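Local coordinates for holo-[acyl-carrier-protein] synthase (Thermotoga maritima, PDB 5XUM) that belongs to the 4'-phosphopantetheinyl transferase superfamily of enzymes, at residues L24-S27 / E28-L31. Sequence-based numbering, arbitrary orientation.
Sequences LGES and EKRL
E28 reaches back across the first turn of helix 26-34 to the amide of G25, the N-cap residue. Followed outward, its CB lies 3.5 Å from G25 O and 4.1 Å from L24 CD2. CG stands anti to the carbonyl carbon (chi1 -73°), and the extended chain carries the carboxylate toward the helix start, where E28 CD comes within 4.0 Å of G25 N and also nears L24 CD2. E28 OE1 accepts G25 N at 2.9 Å through its anti lone pair, with a nearly straight N-H...O angle of 173°. The G25 N to E28 OE1 bond is the reciprocal half of a capping box; glycine supplies no side chain for the other half, and E69 of strand 68-73 accepts E28 N instead. OE2 accepts F70 N of the same strand, while OE1 also forms a salt bridge with K49 of helix 38-56.

K29 runs extended past G25 O, which its CG approaches to 3.4 Å, before K29 NZ forms a salt bridge with E26 OE1 at 3.2 Å. The ammonium meets the syn side of that oxygen, 25° out of the carboxylate plane. K29 N donates to G25 O at 3.0 Å, an i to i+4 helical bond. Buried E28 thus ties the helix start to a strand and a second helix, and K49 probably favours its ionised form.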
ATOM      1  N   LEU A  24     -14.007 -19.074  10.863  1.00 48.39           N
ATOM      2  CA  LEU A  24     -14.057 -18.076  11.935  1.00 51.27           C
ATOM      3  C   LEU A  24     -13.403 -18.535  13.231  1.00 53.80           C
ATOM      4  O   LEU A  24     -13.556 -19.683  13.643  1.00 56.01           O
ATOM      5  CB  LEU A  24     -15.498 -17.640  12.218  1.00 49.30           C
ATOM      6  CG  LEU A  24     -16.339 -16.966  11.130  1.00 49.59           C
ATOM      7  CD1 LEU A  24     -17.665 -16.541  11.737  1.00 46.39           C
ATOM      8  CD2 LEU A  24     -15.629 -15.775  10.496  1.00 49.80           C
ATOM      9  N   GLY A  25     -12.678 -17.617  13.867  1.00 55.83           N
ATOM     10  CA  GLY A  25     -12.159 -17.831  15.216  1.00 56.91           C
ATOM     11  C   GLY A  25     -13.244 -17.564  16.247  1.00 60.76           C
ATOM     12  O   GLY A  25     -14.340 -17.115  15.896  1.00 57.39           O
ATOM     13  N   GLU A  26     -12.933 -17.823  17.516  1.00 62.04           N
ATOM     14  CA  GLU A  26     -13.916 -17.708  18.602  1.00 63.59           C
ATOM     15  C   GLU A  26     -14.467 -16.293  18.791  1.00 60.46           C
ATOM     16  O   GLU A  26     -15.674 -16.116  18.966  1.00 61.03           O
ATOM     17  CB  GLU A  26     -13.347 -18.242  19.923  1.00 62.80           C
ATOM     18  CG  GLU A  26     -13.158 -19.753  19.958  1.00 68.78           C
ATOM     19  CD  GLU A  26     -14.447 -20.519  19.716  1.00 76.34           C
ATOM     20  OE1 GLU A  26     -14.518 -21.262  18.713  1.00 79.89           O
ATOM     21  OE2 GLU A  26     -15.394 -20.371  20.520  1.00 86.90           O
ATOM     22  N   SER A  27     -13.586 -15.296  18.751  1.00 59.67           N
ATOM     23  CA  SER A  27     -13.993 -13.898  18.904  1.00 57.59           C
ATOM     24  C   SER A  27     -14.774 -13.388  17.689  1.00 57.92           C
ATOM     25  O   SER A  27     -15.637 -12.520  17.825  1.00 59.10           O
ATOM     26  CB  SER A  27     -12.781 -13.007  19.180  1.00 59.08           C
ATOM     27  OG  SER A  27     -12.190 -13.326  20.427  1.00 65.18           O
ATOM     28  N   GLU A  28     -14.468 -13.934  16.512  1.00 54.24           N
ATOM     29  CA  GLU A  28     -15.210 -13.612  15.290  1.00 53.38           C
ATOM     30  C   GLU A  28     -16.629 -14.181  15.331  1.00 55.08           C
ATOM     31  O   GLU A  28     -17.558 -13.568  14.806  1.00 52.10           O
ATOM     32  CB  GLU A  28     -14.474 -14.120  14.048  1.00 50.96           C
ATOM     33  CG  GLU A  28     -13.231 -13.323  13.685  1.00 49.60           C
ATOM     34  CD  GLU A  28     -12.495 -13.887  12.481  1.00 47.94           C
ATOM     35  OE1 GLU A  28     -12.307 -15.123  12.412  1.00 45.12           O
ATOM     36  OE2 GLU A  28     -12.092 -13.089  11.606  1.00 44.83           O
ATOM     37  N   LYS A  29     -16.780 -15.351  15.955  1.00 58.15           N
ATOM     38  CA  LYS A  29     -18.090 -15.990  16.142  1.00 61.34           C
ATOM     39  C   LYS A  29     -19.011 -15.150  17.023  1.00 60.25           C
ATOM     40  O   LYS A  29     -20.205 -15.033  16.741  1.00 67.90           O
ATOM     41  CB  LYS A  29     -17.936 -17.394  16.734  1.00 60.48           C
ATOM     42  CG  LYS A  29     -17.451 -18.442  15.744  1.00 62.70           C
ATOM     43  CD  LYS A  29     -17.172 -19.763  16.441  1.00 67.02           C
ATOM     44  CE  LYS A  29     -16.629 -20.795  15.465  1.00 71.87           C
ATOM     45  NZ  LYS A  29     -16.256 -22.063  16.150  1.00 80.10           N
ATOM     46  N   ARG A  30     -18.451 -14.572  18.086  1.00 62.32           N
ATOM     47  CA  ARG A  30     -19.181 -13.655  18.964  1.00 65.09           C
ATOM     48  C   ARG A  30     -19.612 -12.387  18.226  1.00 67.26           C
ATOM     49  O   ARG A  30     -20.701 -11.862  18.465  1.00 70.82           O
ATOM     50  CB  ARG A  30     -18.339 -13.292  20.190  1.00 68.75           C
ATOM     51  CG  ARG A  30     -18.366 -14.331  21.301  1.00 71.54           C
ATOM     52  CD  ARG A  30     -17.444 -13.941  22.446  1.00 74.59           C
ATOM     53  NE  ARG A  30     -16.051 -14.300  22.177  1.00 76.53           N
ATOM     54  CZ  ARG A  30     -15.007 -13.852  22.871  1.00 79.12           C
ATOM     55  NH1 ARG A  30     -15.179 -13.012  23.885  1.00 85.19           N
ATOM     56  NH2 ARG A  30     -13.782 -14.243  22.545  1.00 79.05           N
ATOM     57  N   LEU A  31     -18.749 -11.906  17.333  1.00 63.41           N
ATOM     58  CA  LEU A  31     -19.051 -10.745  16.498  1.00 59.97           C
ATOM     59  C   LEU A  31     -20.078 -11.099  15.419  1.00 59.58           C
ATOM     60  O   LEU A  31     -20.935 -10.281  15.077  1.00 61.77           O
ATOM     61  CB  LEU A  31     -17.762 -10.196  15.872  1.00 58.96           C
ATOM     62  CG  LEU A  31     -17.779  -8.866  15.110  1.00 58.05           C
ATOM     63  CD1 LEU A  31     -18.138  -7.695  16.016  1.00 56.67           C
ATOM     64  CD2 LEU A  31     -16.427  -8.634  14.454  1.00 59.08           C
TER